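Local coordinates for protein manganese-dependent inorganic pyrophosphatase (Methanocaldococcus jannaschii, PDB 2EB0) that hydrolyses inorganic diphosphate to two phosphate ions as a manganese-dependent family II pyrophosphatase with two manganese ions per subunit, at residues E238-L241 against K242-Y246. Residues are numbered along the deposited sequence; the frame is centred on the assembly and turned at random.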
ATOM      1  N   GLU B 238       0.791  29.186  16.189  0.50  8.82           N
ATOM      2  CA  GLU B 238       0.861  30.253  15.201  0.50 11.23           C
ATOM      3  C   GLU B 238       2.305  30.464  14.803  0.50 12.05           C
ATOM      4  O   GLU B 238       2.606  30.739  13.644  0.50 11.07           O
ATOM      5  CB  GLU B 238       0.283  31.554  15.763  0.50 38.39           C
ATOM      6  CG  GLU B 238      -1.228  31.546  15.896  1.00 41.66           C
ATOM      7  CD  GLU B 238      -1.788  32.884  16.344  1.00 44.09           C
ATOM      8  OE1 GLU B 238      -1.478  33.317  17.473  1.00 46.97           O
ATOM      9  OE2 GLU B 238      -2.541  33.506  15.565  1.00 43.81           O
ATOM     10  N   GLU B 239       3.192  30.326  15.784  1.00 30.20           N
ATOM     11  CA  GLU B 239       4.627  30.480  15.579  1.00 32.19           C
ATOM     12  C   GLU B 239       5.171  29.305  14.783  1.00 31.36           C
ATOM     13  O   GLU B 239       5.985  29.478  13.879  1.00 31.99           O
ATOM     14  CB  GLU B 239       5.350  30.558  16.928  1.00102.46           C
ATOM     15  CG  GLU B 239       5.126  31.854  17.684  1.00108.50           C
ATOM     16  CD  GLU B 239       5.792  33.041  17.010  1.00114.61           C
ATOM     17  OE1 GLU B 239       5.627  34.177  17.503  1.00118.11           O
ATOM     18  OE2 GLU B 239       6.484  32.838  15.990  1.00117.16           O
ATOM     19  N   LYS B 240       4.718  28.106  15.134  1.00 33.92           N
ATOM     20  CA  LYS B 240       5.151  26.895  14.456  1.00 34.48           C
ATOM     21  C   LYS B 240       4.743  26.959  12.989  1.00 36.16           C
ATOM     22  O   LYS B 240       5.499  26.561  12.101  1.00 38.28           O
ATOM     23  CB  LYS B 240       4.510  25.672  15.111  1.00 29.62           C
ATOM     24  CG  LYS B 240       4.931  24.348  14.510  1.00 29.97           C
ATOM     25  CD  LYS B 240       4.322  23.169  15.282  1.00 28.61           C
ATOM     26  CE  LYS B 240       4.780  21.834  14.708  1.00 29.45           C
ATOM     27  NZ  LYS B 240       6.256  21.675  14.825  1.00 25.73           N
ATOM     28  N   LEU B 241       3.542  27.474  12.747  1.00 32.90           N
ATOM     29  CA  LEU B 241       3.004  27.585  11.398  1.00 34.80           C
ATOM     30  C   LEU B 241       3.917  28.350  10.429  1.00 35.73           C
ATOM     31  O   LEU B 241       4.365  27.797   9.422  1.00 34.35           O
ATOM     32  CB  LEU B 241       1.625  28.257  11.440  1.00 28.98           C
ATOM     33  CG  LEU B 241       0.966  28.517  10.079  1.00 29.98           C
ATOM     34  CD1 LEU B 241       0.213  27.273   9.612  1.00 30.82           C
ATOM     35  CD2 LEU B 241       0.019  29.698  10.197  1.00 29.51           C
ATOM     36  N   LYS B 242       4.192  29.616  10.740  1.00 42.05           N
ATOM     37  CA  LYS B 242       5.026  30.444   9.871  1.00 43.02           C
ATOM     38  C   LYS B 242       6.518  30.101   9.843  1.00 43.38           C
ATOM     39  O   LYS B 242       7.166  30.244   8.803  1.00 42.63           O
ATOM     40  CB  LYS B 242       4.841  31.923  10.225  1.00 60.86           C
ATOM     41  CG  LYS B 242       5.144  32.277  11.662  1.00 63.66           C
ATOM     42  CD  LYS B 242       4.842  33.743  11.922  1.00 67.64           C
ATOM     43  CE  LYS B 242       5.212  34.152  13.343  1.00 67.50           C
ATOM     44  NZ  LYS B 242       6.673  34.007  13.598  1.00 65.87           N
ATOM     45  N   ASN B 243       7.063  29.635  10.963  1.00 31.37           N
ATOM     46  CA  ASN B 243       8.485  29.308  11.011  1.00 31.94           C
ATOM     47  C   ASN B 243       8.856  27.999  10.341  1.00 31.92           C
ATOM     48  O   ASN B 243       9.974  27.844   9.855  1.00 31.91           O
ATOM     49  CB  ASN B 243       8.983  29.295  12.455  1.00 45.20           C
ATOM     50  CG  ASN B 243       8.793  30.629  13.138  1.00 46.18           C
ATOM     51  OD1 ASN B 243       8.828  31.679  12.494  1.00 48.32           O
ATOM     52  ND2 ASN B 243       8.601  30.600  14.447  1.00 48.32           N
ATOM     53  N   GLU B 244       7.925  27.054  10.310  1.00 37.40           N
ATOM     54  CA  GLU B 244       8.206  25.771   9.683  1.00 36.22           C
ATOM     55  C   GLU B 244       7.468  25.640   8.352  1.00 35.42           C
ATOM     56  O   GLU B 244       7.462  24.582   7.723  1.00 34.47           O
ATOM     57  CB  GLU B 244       7.855  24.646  10.654  1.00 41.54           C
ATOM     58  CG  GLU B 244       8.663  24.757  11.948  1.00 44.07           C
ATOM     59  CD  GLU B 244       8.239  23.775  13.021  1.00 46.08           C
ATOM     60  OE1 GLU B 244       8.650  23.968  14.184  1.00 48.84           O
ATOM     61  OE2 GLU B 244       7.507  22.812  12.711  1.00 47.34           O
ATOM     62  N   GLY B 245       6.862  26.744   7.927  1.00 39.76           N
ATOM     63  CA  GLY B 245       6.157  26.789   6.658  1.00 39.43           C
ATOM     64  C   GLY B 245       4.965  25.874   6.463  1.00 38.79           C
ATOM     65  O   GLY B 245       4.815  25.259   5.407  1.00 39.74           O
ATOM     66  N   TYR B 246       4.113  25.773   7.472  1.00 35.39           N
ATOM     67  CA  TYR B 246       2.921  24.941   7.357  1.00 34.12           C
ATOM     68  C   TYR B 246       1.833  25.719   6.631  1.00 32.44           C
ATOM     69  O   TYR B 246       1.618  26.898   6.906  1.00 32.31           O
ATOM     70  CB  TYR B 246       2.382  24.556   8.734  1.00 34.02           C
ATOM     71  CG  TYR B 246       3.165  23.497   9.456  1.00 34.28           C
ATOM     72  CD1 TYR B 246       4.349  23.805  10.126  1.00 34.12           C
ATOM     73  CD2 TYR B 246       2.708  22.178   9.490  1.00 34.68           C
ATOM     74  CE1 TYR B 246       5.056  22.827  10.816  1.00 33.07           C
ATOM     75  CE2 TYR B 246       3.409  21.195  10.176  1.00 34.16           C
ATOM     76  CZ  TYR B 246       4.578  21.525  10.837  1.00 32.70           C
ATOM     77  OH  TYR B 246       5.260  20.556  11.529  1.00 33.05           O
TER
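Lys240 reaches Glu244 and Tyr246 where helix 230-243 ends in the DHHA2 domain. From CB its chain runs extended as far as CE, CG anti to the backbone N (chi1 -178°), and CG passes 3.5 Å from Glu244 OE2. CD meets little but that same oxygen. CE lies 3.5 Å from Tyr246 OH, and a bend at the last torsion (62°) turns NZ to Glu244, closing a salt bridge of 2.7 Å to OE2 on its syn side, 17° out of the carboxylate plane. Phe203 adds a cation-pi contact to this lysine. On another side of the helix, Lys242 and Glu239 lie alongside, pointing the same way, and a second salt bridge joins Lys242 NZ to Glu239 OE2 at 2.7 Å; Asn243 ND2 adds a weak hydrogen bond to that oxygen, though Glu239 is poorly ordered.

Underneath, the helix stops: the Glu244 N to Lys240 O bond is its last regular one, Gly245 takes positive phi, and Tyr246 N returns to Leu241 O at 2.8 Å, the 6→1 bond of a Schellman motif, with Leu241 CD1 packed 3.6 Å from Tyr246 CB. Tyr246 OH bonds Asn205 and its ring makes a cation-pi contact with Lys212, connecting the turn to strands 204-208 and 211-220 just before strand 248-255. Far from the manganese ions, Lys240 and Glu244 probably offset each other's charge, as Lys242 and Glu239 may, less certainly.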